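Long-range contacts in putative ubiquinone biosynthesis protein (Nostoc punctiforme, PDB 3MSQ), which is of unproven function but, as a member of the Coq4 family, probably takes part in the biosynthesis of ubiquinone or a related quinone: residues Ala64-Arg69 with Ile115-Met120; Glu68-Ala73 with Ala200-Gln205. All blocks are in the same frame, centred on the assembly; numbering follows the deposited sequence.

Contact 1: residues Ala64-Arg69 with Ile115-Met120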
# COMPACT_ATOMS: atom_id res chain seq x y z
N ALA A 64 34.26 13.53 -12.77
CA ALA A 64 34.70 14.88 -13.13
C ALA A 64 33.55 15.87 -12.84
O ALA A 64 33.80 16.88 -12.17
CB ALA A 64 35.10 14.95 -14.60
N LEU A 65 32.30 15.56 -13.29
CA LEU A 65 31.14 16.40 -13.04
C LEU A 65 30.82 16.45 -11.55
O LEU A 65 30.42 17.50 -11.06
CB LEU A 65 29.89 15.95 -13.81
CG LEU A 65 29.94 15.84 -15.35
CD1 LEU A 65 28.56 15.65 -15.89
CD2 LEU A 65 30.56 17.05 -15.99
N PHE A 66 31.03 15.35 -10.83
CA PHE A 66 30.79 15.33 -9.39
C PHE A 66 31.75 16.29 -8.67
O PHE A 66 31.35 16.99 -7.73
CB PHE A 66 30.83 13.89 -8.83
CG PHE A 66 29.51 13.13 -8.89
CD1 PHE A 66 29.16 12.38 -10.00
CD2 PHE A 66 28.62 13.17 -7.82
CE1 PHE A 66 27.95 11.67 -10.04
CE2 PHE A 66 27.39 12.48 -7.87
CZ PHE A 66 27.07 11.73 -8.97
N SER A 67 33.00 16.39 -9.17
CA SER A 67 34.07 17.27 -8.65
C SER A 67 33.75 18.74 -8.86
O SER A 67 33.97 19.53 -7.95
CB SER A 67 35.41 16.96 -9.32
OG SER A 67 35.71 15.58 -9.19
N GLU A 68 33.24 19.09 -10.07
CA GLU A 68 32.88 20.46 -10.44
C GLU A 68 31.47 20.86 -9.95
O GLU A 68 31.17 22.06 -9.89
CB GLU A 68 32.86 20.62 -11.96
CG GLU A 68 34.14 20.31 -12.72
CD GLU A 68 33.92 20.45 -14.21
OE1 GLU A 68 33.10 21.30 -14.63
OE2 GLU A 68 34.56 19.68 -14.97
N ARG A 69 30.60 19.86 -9.66
CA ARG A 69 29.17 20.03 -9.32
C ARG A 69 28.55 20.80 -10.47
O ARG A 69 27.85 21.80 -10.28
CB ARG A 69 28.93 20.66 -7.95
CG ARG A 69 29.45 19.83 -6.79
CD ARG A 69 28.45 18.79 -6.36
NE ARG A 69 28.78 18.12 -5.10
CZ ARG A 69 28.45 18.58 -3.90
NH1 ARG A 69 27.83 19.75 -3.77
NH2 ARG A 69 28.76 17.88 -2.81
N ILE A 115 24.10 13.25 -3.43
CA ILE A 115 22.73 12.82 -3.77
C ILE A 115 21.87 14.01 -4.28
O ILE A 115 21.22 13.89 -5.33
CB ILE A 115 22.08 12.03 -2.60
CG1 ILE A 115 22.72 10.64 -2.48
CG2 ILE A 115 20.55 11.96 -2.72
CD1 ILE A 115 22.49 9.92 -1.14
N SER A 116 21.91 15.18 -3.58
CA SER A 116 21.20 16.37 -4.04
C SER A 116 21.82 16.88 -5.35
O SER A 116 21.11 17.38 -6.22
CB SER A 116 21.13 17.45 -2.96
OG SER A 116 22.39 17.68 -2.36
N TYR A 117 23.15 16.67 -5.51
CA TYR A 117 23.79 17.03 -6.77
C TYR A 117 23.24 16.17 -7.96
O TYR A 117 22.82 16.72 -8.97
CB TYR A 117 25.33 16.93 -6.69
CG TYR A 117 25.93 17.07 -8.07
CD1 TYR A 117 25.68 18.19 -8.85
CD2 TYR A 117 26.66 16.03 -8.63
CE1 TYR A 117 26.13 18.27 -10.17
CE2 TYR A 117 27.17 16.12 -9.93
CZ TYR A 117 26.90 17.25 -10.69
OH TYR A 117 27.36 17.35 -11.98
N LEU A 118 23.30 14.84 -7.84
CA LEU A 118 22.84 13.93 -8.89
C LEU A 118 21.38 14.16 -9.25
O LEU A 118 21.03 14.05 -10.41
CB LEU A 118 23.07 12.48 -8.46
CG LEU A 118 22.66 11.37 -9.44
CD1 LEU A 118 23.39 11.48 -10.76
CD2 LEU A 118 22.84 10.00 -8.80
N LYS A 119 20.56 14.53 -8.26
CA LYS A 119 19.14 14.84 -8.45
C LYS A 119 19.02 16.05 -9.36
O LYS A 119 18.27 15.99 -10.34
CB LYS A 119 18.52 15.12 -7.08
CG LYS A 119 17.01 14.99 -7.02
CD LYS A 119 16.54 14.61 -5.63
CE LYS A 119 16.38 15.79 -4.76
NZ LYS A 119 15.76 15.41 -3.49
N MSE A 120 19.80 17.12 -9.08
CA MSE A 120 19.81 18.35 -9.87
C MSE A 120 20.37 18.11 -11.25
O MSE A 120 19.71 18.48 -12.21
CB MSE A 120 20.49 19.51 -9.14
CG MSE A 120 19.69 20.00 -7.91
SE MSE A 120 17.84 20.45 -8.33
CE MSE A 120 18.31 22.18 -9.24
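Y117 reaches out from helix 114-133 and lays its ring in the crook between F66 and R69, where helix 60-68 gives out. Its CG stands anti to the backbone N (chi1 170°), which carries the ring off its own helix toward the end of helix 60-68. One edge of the phenol is turned onto the face of F66 in a T-shaped pair: the ring centroids of F66 and Y117 are 5.1 Å apart, the planes meet at 80°, and F66 CD2 comes within 3.6 Å of Y117 CD2. One face of the Y117 ring takes R69 instead. R69 CA sits over it in a CH-pi contact, 4.0 Å from the Y117 centroid, while the chain of R69 bends at chi2 and brings CD to 3.5 Å from Y117 CG. The guanidinium then runs on past Y117 CB toward D114, a long and weak ion pair. Farther out on F66, CZ touches CD1 of L118, the residue after Y117, at 4.1 Å. At the far end of the phenol, the hydroxyl passes close to L65 O but has its hydrogen bond with W70 O, just beyond the helix end. A leucine in place of Y117 would probably leave W70 O without this partner and deprive the F66 face of its aromatic edge. R69, with positive phi, is the first residue past the helix, and the tyrosine packs against this C-terminal end, joining two steeply crossed helices (110°) in a buried part of this all-helical Coq4-family fold.

Contact 2: residues Glu68-Ala73 with Ala200-Gln205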
# COMPACT_ATOMS: atom_id res chain seq x y z
N GLU A 68 33.24 19.09 -10.07
CA GLU A 68 32.88 20.46 -10.44
C GLU A 68 31.47 20.86 -9.95
O GLU A 68 31.17 22.06 -9.89
CB GLU A 68 32.86 20.62 -11.96
CG GLU A 68 34.14 20.31 -12.72
CD GLU A 68 33.92 20.45 -14.21
OE1 GLU A 68 33.10 21.30 -14.63
OE2 GLU A 68 34.56 19.68 -14.97
N ARG A 69 30.60 19.86 -9.66
CA ARG A 69 29.17 20.03 -9.32
C ARG A 69 28.55 20.80 -10.47
O ARG A 69 27.85 21.80 -10.28
CB ARG A 69 28.93 20.66 -7.95
CG ARG A 69 29.45 19.83 -6.79
CD ARG A 69 28.45 18.79 -6.36
NE ARG A 69 28.78 18.12 -5.10
CZ ARG A 69 28.45 18.58 -3.90
NH1 ARG A 69 27.83 19.75 -3.77
NH2 ARG A 69 28.76 17.88 -2.81
N TRP A 70 28.90 20.35 -11.69
CA TRP A 70 28.52 20.90 -12.98
C TRP A 70 27.03 20.84 -13.18
O TRP A 70 26.41 19.78 -13.01
CB TRP A 70 29.23 20.14 -14.12
CG TRP A 70 28.91 20.69 -15.49
CD1 TRP A 70 29.57 21.68 -16.14
CD2 TRP A 70 27.78 20.35 -16.31
NE1 TRP A 70 28.94 21.97 -17.33
CE2 TRP A 70 27.83 21.18 -17.45
CE3 TRP A 70 26.72 19.43 -16.19
CZ2 TRP A 70 26.87 21.11 -18.46
CZ3 TRP A 70 25.77 19.37 -17.19
CH2 TRP A 70 25.85 20.20 -18.31
N LEU A 71 26.45 21.97 -13.63
CA LEU A 71 25.03 22.06 -13.98
C LEU A 71 24.96 22.90 -15.25
O LEU A 71 25.81 23.75 -15.43
CB LEU A 71 24.19 22.65 -12.84
CG LEU A 71 23.97 21.74 -11.62
CD1 LEU A 71 23.39 22.53 -10.48
CD2 LEU A 71 23.11 20.53 -11.96
N PRO A 72 24.01 22.64 -16.18
CA PRO A 72 24.01 23.39 -17.44
C PRO A 72 23.69 24.88 -17.30
O PRO A 72 22.87 25.29 -16.47
CB PRO A 72 22.99 22.64 -18.29
CG PRO A 72 22.10 22.01 -17.32
CD PRO A 72 22.93 21.64 -16.15
N ALA A 73 24.36 25.71 -18.13
CA ALA A 73 24.21 27.15 -18.20
C ALA A 73 22.78 27.51 -18.65
O ALA A 73 22.14 26.71 -19.32
CB ALA A 73 25.23 27.74 -19.15
N ALA A 200 27.45 11.65 -18.22
CA ALA A 200 28.83 12.19 -18.29
C ALA A 200 29.02 13.42 -19.18
O ALA A 200 30.07 14.05 -19.11
CB ALA A 200 29.80 11.09 -18.72
N GLN A 201 28.01 13.76 -20.01
CA GLN A 201 28.06 14.86 -20.98
C GLN A 201 27.74 16.24 -20.43
O GLN A 201 26.75 16.40 -19.70
CB GLN A 201 27.16 14.59 -22.21
CG GLN A 201 27.35 13.24 -22.89
CD GLN A 201 28.80 12.90 -23.13
OE1 GLN A 201 29.52 13.60 -23.83
NE2 GLN A 201 29.24 11.79 -22.57
N LYS A 202 28.57 17.24 -20.84
CA LYS A 202 28.38 18.65 -20.51
C LYS A 202 27.49 19.24 -21.62
O LYS A 202 27.97 19.98 -22.48
CB LYS A 202 29.71 19.38 -20.39
CG LYS A 202 30.40 19.18 -19.06
CD LYS A 202 31.67 20.00 -18.94
CE LYS A 202 32.35 19.83 -17.60
NZ LYS A 202 33.80 20.15 -17.67
N TRP A 203 26.20 18.87 -21.61
CA TRP A 203 25.17 19.23 -22.60
C TRP A 203 25.16 20.67 -23.12
O TRP A 203 24.94 20.87 -24.31
CB TRP A 203 23.77 18.79 -22.13
CG TRP A 203 23.65 17.32 -21.87
CD1 TRP A 203 23.57 16.70 -20.65
CD2 TRP A 203 23.66 16.27 -22.84
NE1 TRP A 203 23.51 15.34 -20.81
CE2 TRP A 203 23.56 15.05 -22.15
CE3 TRP A 203 23.77 16.26 -24.25
CZ2 TRP A 203 23.55 13.81 -22.81
CZ3 TRP A 203 23.74 15.03 -24.90
CH2 TRP A 203 23.63 13.83 -24.19
N ASP A 204 25.39 21.67 -22.23
CA ASP A 204 25.39 23.09 -22.60
C ASP A 204 26.45 23.46 -23.66
O ASP A 204 26.30 24.47 -24.33
CB ASP A 204 25.41 24.01 -21.37
CG ASP A 204 26.62 23.97 -20.46
OD1 ASP A 204 27.63 23.33 -20.84
OD2 ASP A 204 26.58 24.61 -19.40
N GLN A 205 27.47 22.59 -23.85
CA GLN A 205 28.54 22.72 -24.85
C GLN A 205 28.22 22.00 -26.18
O GLN A 205 29.00 22.10 -27.15
CB GLN A 205 29.86 22.18 -24.25
CG GLN A 205 30.57 23.16 -23.33
CD GLN A 205 31.37 22.46 -22.27
OE1 GLN A 205 31.14 22.66 -21.06
NE2 GLN A 205 32.32 21.59 -22.69
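The indole of W70 lies against K202 and D204, and these three side chains make up the close-packed part of the contact. The aliphatic chain of K202 runs over one face of the ring: K202 CG stands 3.7 Å from the centroid of the five-membered ring of W70, nearly along the ring normal, a CH-pi contact. P72 N lies over the opposite face, so the indole is held between its own chain and the lysine. W70 CG is anti to its backbone N (chi1 -178°), which extends the ring toward the 200-205 loop. There the six-membered ring brings CH2 to 3.6 Å from W203 N, and D204 OD1 meets the ring edge in its plane, 3.3 Å from W70 CZ2. The carboxylate of D204 is turned almost perpendicular to the indole, the two planes 82° apart.

This is a loop-to-loop junction in the helical Coq4-family fold, pinning the link between helices 60-68 and 77-81 to the one between helices 177-192 and 211-218; K202 is the centre of an inverse gamma turn, followed by the short 3-10 segment 203-205. D204 fastens the two loops with its other oxygen: A73 N donates to the anti lone pair of D204 OD2 at 2.8 Å, with an N-H...O angle of 161°.

The solvent side is looser. Beyond the indole, the extended lysine chain ends in a salt bridge at the exposed E68, where K202 NZ lies 2.8 Å from E68 OE2 on its syn side and makes a weak bond of 3.3 Å to E68 OE1. Q205, also exposed, barely approaches the indole on this side.

Both contacts use the end of helix 60-68 and the chain that leaves it: 64-69 closes the helix, and the loop 68-73 carries on from there, with E68 and R69 common to both. The partners come later in sequence, first 115-120 on helix 114-133, then the loop 200-205 ahead of helix 211-218. The centres of the two contacts lie about 10 Å apart, on the same side of the chain's centre. They also meet directly, since L65 CD2 packs on K202 CE at 3.7 Å and L71 CD2 lies against the backbone of M120. The end of one helix and its exit loop thus tie helix 114-133, at a buried contact, to a loop at the surface close to the C-terminal helix.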